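Local atomic coordinates of probable transcriptional regulator, LysR family protein (Rhodococcus sp., PDB entry 2QL3), a protein that probably acts as a DNA-binding transcription factor of the LysR family, represented here by its C-terminal substrate-binding domain, which probably senses small-molecule effectors. Residues Ala4-Val9 against Ser35-Glu40; Gly10-Leu15 against Ala58-Leu63; Trp69-Leu74 against Ala183-Trp188; Met80-Ala85 against Thr152-Arg157; Val107-Pro112 against Tyr133-Phe138. All coordinates share one frame; numbering follows the deposited sequence.

Interaction 1 (Ala4-Val9 against Ser35-Glu40); sequences AGPIAV and SVEFRE
Glu37 reaches over Pro6 where strands 5-11 and 34-40 run parallel, the two strands of a beta-alpha-beta unit whose crossover is helix 20-30, as in the Rossmann-like lobes of periplasmic-binding-protein folds. Five backbone hydrogen bonds stitch Gly5, Ile7 and Val9 to Ser35, Glu37 and Arg39; the straightest runs from Glu37 N to Ile7 O (2.7 Å). Following the Glu37 side chain outward, CB lies 3.8 Å from Ile7 O. With CG beside the backbone N (chi1 -71°) and a bend at chi2, the chain turns back along the neighbouring strand, which brings CD to 3.8 Å from Pro6 CB. OE1 is equally far from that carbon, while OE2 leans over Pro6 CA at 3.5 Å; its still shorter approach to the ring is doubtful. On the other face Val36 is shared by Ile7 and Val9; its CB lies alongside Ile7 CG2. This face is covered by Leu24 of helix 20-30 beside Val36 and by Phe201 of helix 196-205 beside Ile7 and Val9. Phe38 extends it to the second subunit, its ring meeting that of Phe144 there. Past Ile7, the Val36 methyl CG2 meets Val9 CG2 at 4.0 Å.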
# COMPACT_ATOMS: atom_id res chain seq x y z
N ALA A 4 -14.44 -25.79 12.18
CA ALA A 4 -13.33 -26.18 11.34
C ALA A 4 -13.68 -26.02 9.86
O ALA A 4 -14.85 -25.97 9.51
CB ALA A 4 -12.93 -27.64 11.67
N GLY A 5 -12.69 -25.90 8.98
CA GLY A 5 -12.98 -25.78 7.57
C GLY A 5 -12.66 -24.38 7.02
O GLY A 5 -12.32 -23.46 7.79
N PRO A 6 -12.76 -24.23 5.69
CA PRO A 6 -12.30 -23.00 4.97
C PRO A 6 -13.28 -21.87 5.12
O PRO A 6 -14.48 -22.12 5.09
CB PRO A 6 -12.27 -23.44 3.51
CG PRO A 6 -13.36 -24.54 3.44
CD PRO A 6 -13.30 -25.24 4.76
N ILE A 7 -12.79 -20.63 5.24
CA ILE A 7 -13.64 -19.42 5.08
C ILE A 7 -12.91 -18.48 4.16
O ILE A 7 -11.71 -18.32 4.30
CB ILE A 7 -14.05 -18.70 6.44
CG1 ILE A 7 -14.86 -17.45 6.16
CG2 ILE A 7 -12.81 -18.34 7.33
CD1 ILE A 7 -15.14 -16.56 7.39
N ALA A 8 -13.61 -17.90 3.21
CA ALA A 8 -13.05 -16.83 2.35
C ALA A 8 -13.45 -15.43 2.83
O ALA A 8 -14.63 -15.09 2.90
CB ALA A 8 -13.38 -17.03 0.86
N VAL A 9 -12.44 -14.69 3.24
CA VAL A 9 -12.57 -13.32 3.76
C VAL A 9 -11.98 -12.29 2.79
O VAL A 9 -10.78 -12.33 2.42
CB VAL A 9 -11.89 -13.15 5.14
CG1 VAL A 9 -12.14 -11.71 5.69
CG2 VAL A 9 -12.35 -14.23 6.15
N SER A 35 -9.58 -22.58 8.27
CA SER A 35 -8.55 -21.94 7.45
C SER A 35 -9.08 -20.73 6.68
O SER A 35 -10.15 -20.82 6.04
CB SER A 35 -7.85 -22.95 6.52
OG SER A 35 -8.73 -23.51 5.57
N VAL A 36 -8.37 -19.60 6.75
CA VAL A 36 -8.83 -18.42 6.01
C VAL A 36 -8.26 -18.21 4.64
O VAL A 36 -7.04 -18.27 4.43
CB VAL A 36 -8.92 -17.12 6.87
CG1 VAL A 36 -8.25 -17.25 8.19
CG2 VAL A 36 -8.65 -15.83 6.05
N GLU A 37 -9.15 -18.00 3.68
CA GLU A 37 -8.69 -17.62 2.34
C GLU A 37 -8.84 -16.12 2.24
O GLU A 37 -9.96 -15.60 2.17
CB GLU A 37 -9.47 -18.38 1.25
CG GLU A 37 -9.10 -19.91 1.20
CD GLU A 37 -10.26 -20.91 1.54
OE1 GLU A 37 -11.29 -20.94 0.81
OE2 GLU A 37 -10.11 -21.69 2.54
N PHE A 38 -7.72 -15.42 2.30
CA PHE A 38 -7.74 -13.98 2.38
C PHE A 38 -7.54 -13.38 0.99
O PHE A 38 -6.58 -13.74 0.30
CB PHE A 38 -6.65 -13.51 3.33
CG PHE A 38 -6.46 -12.04 3.34
CD1 PHE A 38 -5.34 -11.45 2.70
CD2 PHE A 38 -7.39 -11.21 3.95
CE1 PHE A 38 -5.16 -10.05 2.72
CE2 PHE A 38 -7.20 -9.80 3.97
CZ PHE A 38 -6.09 -9.23 3.34
N ARG A 39 -8.42 -12.47 0.60
CA ARG A 39 -8.29 -11.73 -0.68
C ARG A 39 -8.55 -10.26 -0.45
O ARG A 39 -9.57 -9.90 0.06
CB ARG A 39 -9.28 -12.19 -1.77
CG ARG A 39 -9.64 -13.65 -1.76
CD ARG A 39 -9.53 -14.31 -3.14
NE ARG A 39 -9.70 -15.75 -2.98
CZ ARG A 39 -8.74 -16.60 -2.63
NH1 ARG A 39 -7.47 -16.18 -2.42
NH2 ARG A 39 -9.03 -17.90 -2.47
N GLU A 40 -7.62 -9.41 -0.84
CA GLU A 40 -7.85 -7.98 -0.92
C GLU A 40 -8.34 -7.67 -2.31
O GLU A 40 -7.78 -8.16 -3.28
CB GLU A 40 -6.53 -7.23 -0.74
CG GLU A 40 -6.21 -6.94 0.67
CD GLU A 40 -4.78 -6.47 0.89
OE1 GLU A 40 -3.87 -6.98 0.19
OE2 GLU A 40 -4.57 -5.59 1.75

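Interaction 2 (Gly10-Leu15 against Ala58-Leu63); sequences GCYPAL and AIVYDL
Tyr12 and Val60 are brought together by matching first torsions: Tyr12 CG (chi1 -63°) and Val60 CG1 (chi1 -70°) each stand beside their own backbone N, anti to the carbonyl carbon. The methyl thereby lands on one face of the phenol, 3.7 Å from Val60 CG1 to the Tyr12 ring centroid, a CH-pi contact displaced toward the rim. At the edge of the same ring, in its plane, Tyr61 CD2 sits 3.8 Å from Tyr12 CD2. Leu15, folded back by the turn in which Leu15 N binds Tyr12 O, divides its methyls between two partners. CD1 touches Tyr61 CZ at 3.7 Å, whereas Leu15 CD2 packs 3.6 Å from Val60 CA. Parallel pairing precedes this cluster, with Cys11 CB beside Ile59 CB and one hydrogen bond from Ile59 N to Gly10 O (2.8 Å). Leu46 of helix 43-51 touches both Tyr12 and Val60, and the Tyr61 hydroxyl lies close to Gln156. Where the strands part after Cys11, one backbone bond gives way to buried methyl and ring contacts, so dispersion forces rather than polar bonds join the 12-15 turn to strand 57-61, at a strand end that in this fold faces the cleft between lobes.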
# COMPACT_ATOMS: atom_id res chain seq x y z
N GLY A 10 -12.81 -11.37 2.34
CA GLY A 10 -12.28 -10.34 1.46
C GLY A 10 -12.19 -9.03 2.21
O GLY A 10 -12.83 -8.86 3.29
N CYS A 11 -11.43 -8.09 1.65
CA CYS A 11 -11.44 -6.72 2.17
C CYS A 11 -10.90 -5.72 1.15
O CYS A 11 -10.28 -6.14 0.17
CB CYS A 11 -10.68 -6.62 3.49
SG CYS A 11 -8.93 -6.63 3.34
N TYR A 12 -11.14 -4.42 1.38
CA TYR A 12 -10.54 -3.36 0.55
C TYR A 12 -9.07 -3.20 0.97
O TYR A 12 -8.75 -3.35 2.14
CB TYR A 12 -11.24 -2.00 0.74
CG TYR A 12 -12.69 -1.95 0.32
CD1 TYR A 12 -13.20 -2.83 -0.65
CD2 TYR A 12 -13.55 -0.99 0.88
CE1 TYR A 12 -14.57 -2.80 -1.01
CE2 TYR A 12 -14.88 -0.94 0.53
CZ TYR A 12 -15.37 -1.82 -0.42
OH TYR A 12 -16.70 -1.79 -0.73
N PRO A 13 -8.16 -2.95 -0.00
CA PRO A 13 -6.72 -2.96 0.34
C PRO A 13 -6.25 -2.10 1.53
O PRO A 13 -5.41 -2.56 2.28
CB PRO A 13 -6.02 -2.56 -1.00
CG PRO A 13 -7.03 -3.06 -2.07
CD PRO A 13 -8.39 -2.72 -1.44
N ALA A 14 -6.82 -0.90 1.71
CA ALA A 14 -6.51 -0.02 2.84
C ALA A 14 -6.91 -0.58 4.20
O ALA A 14 -6.46 -0.11 5.24
CB ALA A 14 -7.20 1.32 2.61
N LEU A 15 -7.75 -1.59 4.19
CA LEU A 15 -8.19 -2.26 5.40
C LEU A 15 -7.27 -3.46 5.70
O LEU A 15 -7.23 -3.95 6.83
CB LEU A 15 -9.62 -2.75 5.19
CG LEU A 15 -10.78 -1.93 5.78
CD1 LEU A 15 -10.48 -0.57 6.15
CD2 LEU A 15 -12.07 -2.02 4.95
N ALA A 58 -16.93 -10.05 3.86
CA ALA A 58 -16.08 -8.93 3.45
C ALA A 58 -15.94 -7.97 4.65
O ALA A 58 -16.93 -7.75 5.42
CB ALA A 58 -16.74 -8.22 2.25
N ILE A 59 -14.75 -7.42 4.82
CA ILE A 59 -14.51 -6.34 5.74
C ILE A 59 -14.40 -5.09 4.90
O ILE A 59 -13.50 -4.97 4.07
CB ILE A 59 -13.21 -6.52 6.53
CG1 ILE A 59 -13.19 -7.90 7.25
CG2 ILE A 59 -13.00 -5.35 7.49
CD1 ILE A 59 -14.32 -8.14 8.19
N VAL A 60 -15.34 -4.16 5.07
CA VAL A 60 -15.43 -3.00 4.17
C VAL A 60 -15.83 -1.73 4.89
O VAL A 60 -16.38 -1.77 5.98
CB VAL A 60 -16.46 -3.23 2.99
CG1 VAL A 60 -15.94 -4.23 2.04
CG2 VAL A 60 -17.83 -3.66 3.51
N TYR A 61 -15.58 -0.58 4.26
CA TYR A 61 -16.26 0.62 4.71
C TYR A 61 -17.72 0.57 4.32
O TYR A 61 -18.06 0.18 3.21
CB TYR A 61 -15.65 1.90 4.13
CG TYR A 61 -14.17 2.10 4.27
CD1 TYR A 61 -13.58 2.38 5.51
CD2 TYR A 61 -13.35 2.10 3.14
CE1 TYR A 61 -12.22 2.65 5.61
CE2 TYR A 61 -11.96 2.32 3.25
CZ TYR A 61 -11.41 2.60 4.49
OH TYR A 61 -10.05 2.85 4.62
N ASP A 62 -18.60 1.00 5.20
CA ASP A 62 -20.03 1.07 4.87
C ASP A 62 -20.25 2.38 4.13
O ASP A 62 -20.74 3.37 4.72
CB ASP A 62 -20.84 1.01 6.16
CG ASP A 62 -22.35 0.94 5.94
OD1 ASP A 62 -22.88 0.71 4.82
OD2 ASP A 62 -23.02 1.16 6.95
N LEU A 63 -19.82 2.38 2.87
CA LEU A 63 -20.05 3.43 1.86
C LEU A 63 -20.45 2.77 0.54
O LEU A 63 -19.75 1.86 0.03
CB LEU A 63 -18.78 4.30 1.63
CG LEU A 63 -18.22 5.07 2.82
CD1 LEU A 63 -16.87 5.64 2.55
CD2 LEU A 63 -19.19 6.18 3.25

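Interaction 3 (Trp69-Leu74 against Ala183-Trp188); sequences WQTVPL and AVVVAW
Gln70 and Trp188 begin an antiparallel pairing of strongly twisted strands, their directions 141° apart, that continues through Val72 with Val186. Both are hydrogen-bonded pairs, each with two reciprocal N-H to O bonds. A fifth bond, from Leu74 N to Val184 O (2.7 Å), closes the far end. The Trp188 indole carries the side-chain contact. Its CG stands between backbone N and carbonyl carbon (chi1 63°), which lays the ring back over the partner strand. Gln70 CB comes over one face, 3.6 Å from the centroid of the five-membered Trp188 ring, in a CH-pi contact, and the Gln70 amide plane is turned 86° to the indole. Val72 CG2 touches the edge of the six-membered ring, 4.0 Å from Trp188 CH2. Further along this face Leu74 crosses Val186 nearly at a right angle, with Leu74 CD1 3.9 Å from Val186 CG1. On the reverse face Thr71 uses its methyl: Thr71 CG2 lies 3.8 Å from Ala187 CB, and Trp69 borders the same alanine. Strand 57-61 flanks strand 182-189 on its other edge; Trp69 leans on helix 43-51, and Trp188 and Leu74 face helix 196-205.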
# COMPACT_ATOMS: atom_id res chain seq x y z
N TRP A 69 -26.66 -6.65 1.26
CA TRP A 69 -25.65 -7.05 2.23
C TRP A 69 -26.07 -6.75 3.65
O TRP A 69 -26.47 -5.65 3.98
CB TRP A 69 -24.33 -6.32 1.93
CG TRP A 69 -23.66 -6.78 0.60
CD1 TRP A 69 -24.23 -7.52 -0.42
CD2 TRP A 69 -22.34 -6.44 0.16
NE1 TRP A 69 -23.33 -7.67 -1.45
CE2 TRP A 69 -22.16 -7.04 -1.12
CE3 TRP A 69 -21.29 -5.71 0.73
CZ2 TRP A 69 -20.96 -6.93 -1.82
CZ3 TRP A 69 -20.08 -5.62 0.04
CH2 TRP A 69 -19.94 -6.21 -1.24
N GLN A 70 -26.02 -7.76 4.48
CA GLN A 70 -26.16 -7.62 5.91
C GLN A 70 -24.79 -7.11 6.37
O GLN A 70 -23.77 -7.50 5.80
CB GLN A 70 -26.42 -9.00 6.50
CG GLN A 70 -27.78 -9.57 6.14
CD GLN A 70 -28.86 -9.06 7.08
OE1 GLN A 70 -29.07 -9.61 8.17
NE2 GLN A 70 -29.55 -8.00 6.68
N THR A 71 -24.78 -6.23 7.36
CA THR A 71 -23.52 -5.66 7.86
C THR A 71 -23.59 -5.58 9.40
O THR A 71 -24.67 -5.54 9.96
CB THR A 71 -23.24 -4.22 7.33
OG1 THR A 71 -24.27 -3.34 7.79
CG2 THR A 71 -23.13 -4.15 5.77
N VAL A 72 -22.44 -5.58 10.07
CA VAL A 72 -22.37 -5.37 11.51
C VAL A 72 -21.14 -4.46 11.72
O VAL A 72 -20.04 -4.79 11.27
CB VAL A 72 -22.18 -6.72 12.30
CG1 VAL A 72 -21.71 -6.45 13.73
CG2 VAL A 72 -23.47 -7.53 12.41
N PRO A 73 -21.31 -3.31 12.42
CA PRO A 73 -20.20 -2.39 12.57
C PRO A 73 -19.08 -2.89 13.48
O PRO A 73 -19.32 -3.50 14.51
CB PRO A 73 -20.85 -1.12 13.09
CG PRO A 73 -22.06 -1.57 13.80
CD PRO A 73 -22.53 -2.83 13.09
N LEU A 74 -17.84 -2.68 13.07
CA LEU A 74 -16.69 -3.17 13.82
C LEU A 74 -16.10 -1.97 14.57
O LEU A 74 -15.66 -2.07 15.72
CB LEU A 74 -15.69 -3.74 12.83
CG LEU A 74 -15.63 -5.22 12.43
CD1 LEU A 74 -16.88 -5.93 12.64
CD2 LEU A 74 -15.20 -5.32 11.00
N ALA A 183 -18.28 4.00 9.20
CA ALA A 183 -18.19 2.69 9.79
C ALA A 183 -17.41 1.74 8.90
O ALA A 183 -17.57 1.73 7.67
CB ALA A 183 -19.59 2.15 10.07
N VAL A 184 -16.55 0.98 9.55
CA VAL A 184 -16.02 -0.23 9.03
C VAL A 184 -16.93 -1.37 9.53
O VAL A 184 -17.20 -1.51 10.75
CB VAL A 184 -14.59 -0.40 9.49
CG1 VAL A 184 -13.93 -1.69 8.89
CG2 VAL A 184 -13.76 0.84 9.09
N VAL A 185 -17.41 -2.17 8.57
CA VAL A 185 -18.32 -3.28 8.84
C VAL A 185 -17.75 -4.66 8.42
O VAL A 185 -16.90 -4.73 7.54
CB VAL A 185 -19.68 -3.04 8.15
CG1 VAL A 185 -20.33 -1.71 8.68
CG2 VAL A 185 -19.53 -3.00 6.57
N VAL A 186 -18.20 -5.71 9.10
CA VAL A 186 -18.23 -7.08 8.50
C VAL A 186 -19.53 -7.27 7.68
O VAL A 186 -20.61 -6.92 8.15
CB VAL A 186 -18.00 -8.23 9.53
CG1 VAL A 186 -19.17 -8.33 10.60
CG2 VAL A 186 -17.79 -9.60 8.81
N ALA A 187 -19.42 -7.74 6.45
CA ALA A 187 -20.60 -7.84 5.59
C ALA A 187 -20.75 -9.20 4.94
O ALA A 187 -19.78 -9.93 4.76
CB ALA A 187 -20.57 -6.70 4.50
N TRP A 188 -21.98 -9.58 4.65
CA TRP A 188 -22.25 -10.80 3.91
C TRP A 188 -23.56 -10.61 3.19
O TRP A 188 -24.32 -9.73 3.53
CB TRP A 188 -22.31 -12.03 4.81
CG TRP A 188 -23.42 -12.01 5.83
CD1 TRP A 188 -24.64 -12.59 5.73
CD2 TRP A 188 -23.41 -11.32 7.09
NE1 TRP A 188 -25.41 -12.34 6.86
CE2 TRP A 188 -24.67 -11.56 7.72
CE3 TRP A 188 -22.45 -10.54 7.76
CZ2 TRP A 188 -24.98 -11.08 8.99
CZ3 TRP A 188 -22.75 -10.04 9.03
CH2 TRP A 188 -24.03 -10.30 9.63

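Interaction 4 (Met80-Ala85 against Thr152-Arg157); sequences MVVLGA and TLLLQR
Met80 and Val82 form hydrogen-bonded antiparallel pairs with Leu154 and Thr152, the two strand directions standing 136° apart. Each pair is closed by two reciprocal N-H to O bonds. Residue 80 is selenomethionine. Its CG takes the position between backbone N and carbonyl carbon (chi1 72°), and further bends at chi2 and chi3 swing the chain across the end of the partner strand. There SE meets the root of the arginine side chain, 3.6 Å from Arg157 CB, the two chains at about a right angle. The Met80 methyl CE tucks in 3.8 Å from Gln156 C. Val82 covers the other end of the same face: Val82 CB lies 3.9 Å from Thr152 CG2, and Val82 CG2 lies 3.8 Å from Leu154 CD1. Thr152 keeps its hydroxyl out of this apolar packing and bonds it to Val107 O, in the adjacent parallel pair. Arg157 offers the selenium its aliphatic part while its NH2 pairs with Asp161. The contact thus separates its chemistry: backbone bonds carry the polar part of the pairing, while the side chains meet mainly through apolar and selenium surfaces, their polar ends satisfied by outside partners.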
# COMPACT_ATOMS: atom_id res chain seq x y z
N MSE A 80 -9.93 12.48 8.70
CA MSE A 80 -8.93 13.43 9.21
C MSE A 80 -8.03 14.01 8.10
O MSE A 80 -7.81 13.40 7.05
CB MSE A 80 -8.07 12.80 10.30
CG MSE A 80 -7.06 11.75 9.81
SE MSE A 80 -6.79 10.28 11.13
CE MSE A 80 -8.27 9.06 10.72
N VAL A 81 -7.57 15.22 8.33
CA VAL A 81 -6.58 15.84 7.48
C VAL A 81 -5.19 15.36 7.91
O VAL A 81 -4.96 15.18 9.10
CB VAL A 81 -6.72 17.43 7.49
CG1 VAL A 81 -5.47 18.08 6.99
CG2 VAL A 81 -7.86 17.80 6.55
N VAL A 82 -4.30 15.14 6.92
CA VAL A 82 -2.95 14.75 7.19
C VAL A 82 -2.08 15.70 6.45
O VAL A 82 -2.30 15.97 5.26
CB VAL A 82 -2.68 13.22 6.85
CG1 VAL A 82 -1.33 12.76 7.38
CG2 VAL A 82 -3.79 12.32 7.41
N LEU A 83 -1.11 16.27 7.18
CA LEU A 83 -0.18 17.32 6.72
C LEU A 83 1.25 16.85 6.95
O LEU A 83 1.53 15.98 7.82
CB LEU A 83 -0.33 18.55 7.59
CG LEU A 83 -1.43 19.59 7.32
CD1 LEU A 83 -2.44 19.21 6.24
CD2 LEU A 83 -2.05 20.13 8.62
N GLY A 84 2.15 17.41 6.15
CA GLY A 84 3.58 17.30 6.40
C GLY A 84 3.93 18.32 7.47
O GLY A 84 3.22 19.32 7.65
N ALA A 85 5.03 18.06 8.16
CA ALA A 85 5.45 18.85 9.32
C ALA A 85 5.80 20.31 8.98
O ALA A 85 5.72 21.17 9.85
CB ALA A 85 6.62 18.19 10.02
N THR A 152 -3.58 15.58 2.59
CA THR A 152 -4.60 14.61 2.23
C THR A 152 -5.72 14.49 3.24
O THR A 152 -5.71 15.12 4.29
CB THR A 152 -4.01 13.21 1.86
OG1 THR A 152 -4.98 12.50 1.06
CG2 THR A 152 -3.60 12.37 3.13
N LEU A 153 -6.70 13.67 2.92
CA LEU A 153 -7.61 13.20 3.96
C LEU A 153 -7.74 11.71 3.91
O LEU A 153 -7.80 11.13 2.84
CB LEU A 153 -8.97 13.90 3.89
CG LEU A 153 -9.93 13.91 2.73
CD1 LEU A 153 -11.05 12.94 3.04
CD2 LEU A 153 -10.51 15.29 2.56
N LEU A 154 -7.76 11.10 5.10
CA LEU A 154 -7.70 9.65 5.28
C LEU A 154 -8.69 9.21 6.34
O LEU A 154 -8.95 9.92 7.32
CB LEU A 154 -6.27 9.20 5.69
CG LEU A 154 -5.08 9.38 4.68
CD1 LEU A 154 -3.78 9.08 5.36
CD2 LEU A 154 -5.18 8.63 3.31
N LEU A 155 -9.20 8.00 6.15
CA LEU A 155 -10.23 7.41 6.99
C LEU A 155 -9.59 6.58 8.09
O LEU A 155 -10.26 6.17 9.04
CB LEU A 155 -11.19 6.53 6.15
CG LEU A 155 -12.33 7.28 5.45
CD1 LEU A 155 -13.34 7.67 6.48
CD2 LEU A 155 -11.87 8.56 4.77
N GLN A 156 -8.31 6.30 7.94
CA GLN A 156 -7.63 5.56 8.97
C GLN A 156 -6.28 6.17 9.31
O GLN A 156 -5.70 6.92 8.53
CB GLN A 156 -7.44 4.12 8.55
CG GLN A 156 -8.73 3.43 8.08
CD GLN A 156 -8.44 2.04 7.74
OE1 GLN A 156 -8.23 1.70 6.56
NE2 GLN A 156 -8.35 1.20 8.77
N ARG A 157 -5.78 5.78 10.46
CA ARG A 157 -4.57 6.35 11.01
C ARG A 157 -3.64 5.24 11.51
O ARG A 157 -3.86 4.71 12.57
CB ARG A 157 -4.88 7.34 12.13
CG ARG A 157 -3.65 7.68 12.94
CD ARG A 157 -3.40 9.10 13.26
NE ARG A 157 -3.95 9.55 14.52
CZ ARG A 157 -3.41 10.45 15.35
NH1 ARG A 157 -4.11 10.78 16.43
NH2 ARG A 157 -2.22 11.01 15.18

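Interaction 5 (Val107-Pro112 against Tyr133-Phe138); sequences VLLDAP and YRTANF
Arg134 and Asp110 form a salt bridge through one guanidinium nitrogen, with Arg134 NH2 3.1 Å from Asp110 OD2. The carboxylate oxygen lies in the guanidinium plane, at its edge, but is itself met from above its own plane; the two flat groups stand 72° apart. Leu108 supplies a floor, its CD2 resting over one guanidinium face 3.5 Å from Arg134 CZ. Arg134 reaches this place by an extended start and a bend at chi3 (-54°), running beside Leu108. On the opposite face of the pair Leu109 sends CD1 to Thr135 O (3.4 Å) and CD2 to the ring of Phe138, 3.8 Å from CD1 of that ring. Behind these groups the backbones pair in parallel: Leu108 N binds Tyr133 O, Thr135 N binds Leu108 O, and Asp110 N binds Thr135 O at 2.6 Å. A second partner, Thr115, holds Asp110 OD1. Thr135 OG1 accepts Asn137 N at 2.9 Å, an ST turn just before helix 138-147, for which Asn137 is the N-cap residue; this hydroxyl also bonds Glu40 of the second subunit. A phosphate ion, probably from crystallisation, lies about 5 Å from the Arg134 side chain. Strands 106-109 and 131-135 with helix 114-125 between them make a beta-alpha-beta crossover, the parallel unit of the second lobe in a periplasmic-binding-protein-like LysR domain.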
# COMPACT_ATOMS: atom_id res chain seq x y z
N VAL A 107 -2.98 15.76 -2.22
CA VAL A 107 -2.58 14.40 -2.62
C VAL A 107 -3.85 13.59 -2.36
O VAL A 107 -4.32 13.49 -1.22
CB VAL A 107 -1.41 13.83 -1.75
CG1 VAL A 107 -1.11 12.37 -2.11
CG2 VAL A 107 -0.15 14.63 -1.92
N LEU A 108 -4.46 13.08 -3.44
CA LEU A 108 -5.73 12.37 -3.37
C LEU A 108 -5.50 10.85 -3.36
O LEU A 108 -4.83 10.28 -4.24
CB LEU A 108 -6.61 12.76 -4.56
CG LEU A 108 -7.88 11.98 -4.80
CD1 LEU A 108 -8.88 12.40 -3.80
CD2 LEU A 108 -8.49 12.20 -6.21
N LEU A 109 -6.04 10.19 -2.33
CA LEU A 109 -6.12 8.73 -2.34
C LEU A 109 -7.31 8.32 -3.23
O LEU A 109 -8.46 8.58 -2.91
CB LEU A 109 -6.29 8.19 -0.92
CG LEU A 109 -6.31 6.63 -0.89
CD1 LEU A 109 -4.96 6.08 -1.39
CD2 LEU A 109 -6.64 6.10 0.47
N ASP A 110 -7.04 7.77 -4.40
CA ASP A 110 -8.13 7.44 -5.28
C ASP A 110 -8.35 5.94 -5.12
O ASP A 110 -7.80 5.16 -5.89
CB ASP A 110 -7.79 7.77 -6.72
CG ASP A 110 -8.98 7.47 -7.69
OD1 ASP A 110 -10.02 6.85 -7.29
OD2 ASP A 110 -8.85 7.87 -8.86
N ALA A 111 -9.10 5.54 -4.10
CA ALA A 111 -9.33 4.10 -3.89
C ALA A 111 -10.79 3.95 -3.53
O ALA A 111 -11.10 3.90 -2.33
CB ALA A 111 -8.40 3.53 -2.78
N PRO A 112 -11.70 3.87 -4.55
CA PRO A 112 -13.13 3.80 -4.22
C PRO A 112 -13.40 2.73 -3.13
O PRO A 112 -12.81 1.61 -3.16
CB PRO A 112 -13.81 3.49 -5.56
CG PRO A 112 -12.84 4.01 -6.62
CD PRO A 112 -11.44 3.85 -6.01
N TYR A 133 -1.51 15.34 -7.00
CA TYR A 133 -1.09 13.95 -7.15
C TYR A 133 -2.22 13.02 -6.74
O TYR A 133 -2.95 13.30 -5.81
CB TYR A 133 0.19 13.62 -6.33
CG TYR A 133 1.38 14.47 -6.70
CD1 TYR A 133 2.13 14.19 -7.84
CD2 TYR A 133 1.71 15.61 -5.93
CE1 TYR A 133 3.22 15.02 -8.24
CE2 TYR A 133 2.80 16.45 -6.30
CZ TYR A 133 3.55 16.12 -7.46
OH TYR A 133 4.62 16.89 -7.85
N ARG A 134 -2.34 11.91 -7.45
CA ARG A 134 -3.37 10.92 -7.23
C ARG A 134 -2.66 9.57 -7.13
O ARG A 134 -1.62 9.34 -7.79
CB ARG A 134 -4.35 11.00 -8.41
CG ARG A 134 -5.38 9.96 -8.48
CD ARG A 134 -6.19 10.13 -9.81
NE ARG A 134 -6.75 11.49 -9.95
CZ ARG A 134 -8.01 11.85 -9.68
NH1 ARG A 134 -8.36 13.13 -9.86
NH2 ARG A 134 -8.92 10.97 -9.24
N THR A 135 -3.16 8.71 -6.22
CA THR A 135 -2.60 7.36 -5.97
C THR A 135 -3.68 6.44 -5.38
O THR A 135 -4.56 6.88 -4.62
CB THR A 135 -1.39 7.40 -4.98
OG1 THR A 135 -0.99 6.05 -4.66
CG2 THR A 135 -1.77 8.09 -3.65
N ALA A 136 -3.67 5.17 -5.72
CA ALA A 136 -4.57 4.25 -4.99
C ALA A 136 -3.89 3.59 -3.77
O ALA A 136 -4.51 2.80 -3.04
CB ALA A 136 -5.18 3.18 -5.95
N ASN A 137 -2.63 3.96 -3.53
CA ASN A 137 -1.81 3.36 -2.48
C ASN A 137 -1.81 4.20 -1.20
O ASN A 137 -1.40 5.32 -1.23
CB ASN A 137 -0.40 3.17 -2.97
CG ASN A 137 0.43 2.28 -2.02
OD1 ASN A 137 -0.13 1.51 -1.21
ND2 ASN A 137 1.74 2.37 -2.11
N PHE A 138 -2.28 3.66 -0.10
CA PHE A 138 -2.44 4.43 1.14
C PHE A 138 -1.13 5.02 1.60
O PHE A 138 -1.07 6.17 2.00
CB PHE A 138 -3.04 3.53 2.21
CG PHE A 138 -3.59 4.20 3.40
CD1 PHE A 138 -4.95 4.47 3.49
CD2 PHE A 138 -2.80 4.41 4.52
CE1 PHE A 138 -5.52 5.06 4.67
CE2 PHE A 138 -3.35 4.99 5.67
CZ PHE A 138 -4.70 5.33 5.73

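From the N terminus, strand 5-11 first meets 35-40, so interaction 1 closes a short loop around helix 20-30. Interaction 2 uses the continuation of that strand and reaches 58-63; the two cross along the chain. Strand 57-61 then passes the sheet on to strand 182-189 of interaction 3, which closes the longest loop. Within that loop lies interaction 4, and within interaction 4 lies interaction 5. Strand 69-84 belongs to both 3 and 4, and so runs from one lobe to the other. Interactions 4 and 5 touch through Leu154, Leu109 and Phe138. Ala14 of interaction 2 meets Phe138 of interaction 5 between the lobes, and interactions 1 and 5 both contact the second subunit.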